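Local coordinates for LysR family transcriptional regulator (Vibrio vulnificus, PDB 5FHK), which probably binds DNA in a sequence-specific way as a LysR-type transcription factor that regulates virulence genes, this chain being its regulatory domain, at residues K77-A82 with L166-P171. Residues are numbered along the deposited sequence; the frame is centred on the assembly and turned at random.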
loop_
_atom_site.group_PDB
_atom_site.type_symbol
_atom_site.label_atom_id
_atom_site.label_comp_id
_atom_site.label_asym_id
_atom_site.label_seq_id
_atom_site.Cartn_x
_atom_site.Cartn_y
_atom_site.Cartn_z
ATOM N N LYS A 77 -17.651 4.441 3.335
ATOM C CA LYS A 77 -18.302 3.836 4.487
ATOM C C LYS A 77 -17.724 2.446 4.712
ATOM O O LYS A 77 -17.637 1.648 3.777
ATOM C CB LYS A 77 -19.820 3.764 4.298
ATOM C CG LYS A 77 -20.530 3.055 5.443
ATOM C CD LYS A 77 -22.043 3.067 5.266
ATOM C CE LYS A 77 -22.587 1.677 5.025
ATOM N NZ LYS A 77 -22.816 1.453 3.576
ATOM N N ASP A 78 -17.342 2.159 5.948
ATOM C CA ASP A 78 -16.736 0.883 6.290
ATOM C C ASP A 78 -17.801 -0.141 6.669
ATOM O O ASP A 78 -18.749 0.170 7.393
ATOM C CB ASP A 78 -15.742 1.069 7.431
ATOM C CG ASP A 78 -14.852 2.294 7.233
ATOM O OD1 ASP A 78 -14.269 2.450 6.136
ATOM O OD2 ASP A 78 -14.775 3.129 8.161
ATOM N N ILE A 79 -17.627 -1.370 6.173
ATOM C CA ILE A 79 -18.598 -2.443 6.331
ATOM C C ILE A 79 -17.850 -3.711 6.703
ATOM O O ILE A 79 -16.665 -3.875 6.402
ATOM C CB ILE A 79 -19.419 -2.689 5.053
ATOM C CG1 ILE A 79 -18.491 -3.139 3.932
ATOM C CG2 ILE A 79 -20.159 -1.399 4.607
ATOM C CD1 ILE A 79 -19.211 -3.348 2.639
ATOM N N LEU A 80 -18.568 -4.626 7.334
ATOM C CA LEU A 80 -17.997 -5.891 7.774
ATOM C C LEU A 80 -18.142 -6.913 6.662
ATOM O O LEU A 80 -19.215 -7.010 6.058
ATOM C CB LEU A 80 -18.705 -6.368 9.039
ATOM C CG LEU A 80 -18.571 -5.457 10.269
ATOM C CD1 LEU A 80 -19.565 -5.870 11.380
ATOM C CD2 LEU A 80 -17.143 -5.468 10.797
ATOM N N VAL A 81 -17.059 -7.650 6.370
ATOM C CA VAL A 81 -17.070 -8.707 5.360
ATOM C C VAL A 81 -16.218 -9.898 5.802
ATOM O O VAL A 81 -15.427 -9.815 6.743
ATOM C CB VAL A 81 -16.587 -8.228 3.963
ATOM C CG1 VAL A 81 -17.537 -7.201 3.395
ATOM C CG2 VAL A 81 -15.145 -7.647 4.027
ATOM N N ALA A 82 -16.414 -11.025 5.104
ATOM C CA ALA A 82 -15.632 -12.250 5.246
ATOM C C ALA A 82 -15.804 -13.067 3.962
ATOM O O ALA A 82 -16.771 -12.880 3.217
ATOM C CB ALA A 82 -16.068 -13.061 6.478
ATOM N N LEU A 166 -16.119 -11.878 -1.531
ATOM C CA LEU A 166 -16.319 -11.531 -0.135
ATOM C C LEU A 166 -17.812 -11.328 0.073
ATOM O O LEU A 166 -18.529 -10.957 -0.854
ATOM C CB LEU A 166 -15.530 -10.270 0.267
ATOM C CG LEU A 166 -14.000 -10.371 0.299
ATOM C CD1 LEU A 166 -13.355 -9.000 0.378
ATOM C CD2 LEU A 166 -13.497 -11.264 1.479
ATOM N N VAL A 167 -18.270 -11.575 1.292
ATOM C CA VAL A 167 -19.672 -11.460 1.675
ATOM C C VAL A 167 -19.799 -10.409 2.776
ATOM O O VAL A 167 -18.969 -10.357 3.691
ATOM C CB VAL A 167 -20.212 -12.820 2.169
ATOM C CG1 VAL A 167 -21.549 -12.664 2.845
ATOM C CG2 VAL A 167 -20.302 -13.825 1.017
ATOM N N ARG A 168 -20.867 -9.621 2.728
ATOM C CA ARG A 168 -21.181 -8.709 3.826
ATOM C C ARG A 168 -21.724 -9.493 5.011
ATOM O O ARG A 168 -22.621 -10.319 4.862
ATOM C CB ARG A 168 -22.208 -7.673 3.370
ATOM C CG ARG A 168 -22.748 -6.769 4.473
ATOM C CD ARG A 168 -22.231 -5.380 4.289
ATOM N NE ARG A 168 -22.589 -4.458 5.368
ATOM C CZ ARG A 168 -23.355 -3.378 5.212
ATOM N NH1 ARG A 168 -23.870 -3.085 4.028
ATOM N NH2 ARG A 168 -23.615 -2.589 6.245
ATOM N N ILE A 169 -21.187 -9.250 6.194
ATOM C CA ILE A 169 -21.756 -9.889 7.363
ATOM C C ILE A 169 -22.281 -8.795 8.280
ATOM O O ILE A 169 -21.754 -7.680 8.302
ATOM C CB ILE A 169 -20.737 -10.813 8.065
ATOM C CG1 ILE A 169 -19.597 -10.013 8.645
ATOM C CG2 ILE A 169 -20.167 -11.811 7.080
ATOM C CD1 ILE A 169 -19.314 -10.387 10.055
ATOM N N LEU A 170 -23.380 -9.096 8.981
ATOM C CA LEU A 170 -24.078 -8.160 9.864
ATOM C C LEU A 170 -24.550 -6.968 9.041
ATOM O O LEU A 170 -24.174 -5.821 9.313
ATOM C CB LEU A 170 -23.176 -7.711 11.021
ATOM C CG LEU A 170 -22.941 -8.671 12.184
ATOM C CD1 LEU A 170 -21.747 -8.210 13.029
ATOM C CD2 LEU A 170 -24.205 -8.775 13.054
ATOM N N PRO A 171 -25.364 -7.196 8.009
ATOM C CA PRO A 171 -25.626 -6.116 7.045
ATOM C C PRO A 171 -26.444 -4.973 7.625
ATOM O O PRO A 171 -26.475 -3.886 7.026
ATOM C CB PRO A 171 -26.374 -6.826 5.904
ATOM C CG PRO A 171 -26.627 -8.232 6.358
ATOM C CD PRO A 171 -26.265 -8.343 7.808
HETATM O O HOH W 1 -21.471 -4.703 8.246
#
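I79 covers one face of the R168 guanidinium: its CG2 methyl sits over the centre of the group, 3.8 Å from R168 CZ, and the two side chains cross at about a right angle. Over the opposite face, offset toward the rim, lies the carbonyl oxygen of P171. At the edge, in the plane, a water accepts from R168 NE at 3.1 Å and from L80 N and can donate to I169 O, bridging the backbones where direct pairing stops; R168 NH2 hydrogen-bonds to W173 O. The R168 chain, extended at chi1 (173°) and bent at chi2 (110°), runs along the strand toward its K77 end, which puts the guanidinium beside I79. A82 and V167 form an antiparallel hydrogen-bonded pair, A82 N to V167 O at 3.0 Å in the carbonyl plane and V167 N to A82 O at 2.8 Å. V81 and R168 follow as the non-hydrogen-bonded pair. I169 N then donates a hydrogen bond to L80 O (3.0 Å), arriving from 48° out of the carbonyl plane, as the segments diverge. On the side of the sheet away from I79, L80 CB packs on I169 CG1 (3.8 Å) and L80 CD1 on L170 CD1 (3.6 Å), beside W113 and L115. Short strand 167-168 thus joins 68-82, itself also antiparallel to 149-153, in a mixed sheet of the periplasmic-binding-protein-like fold of LysR regulatory domains.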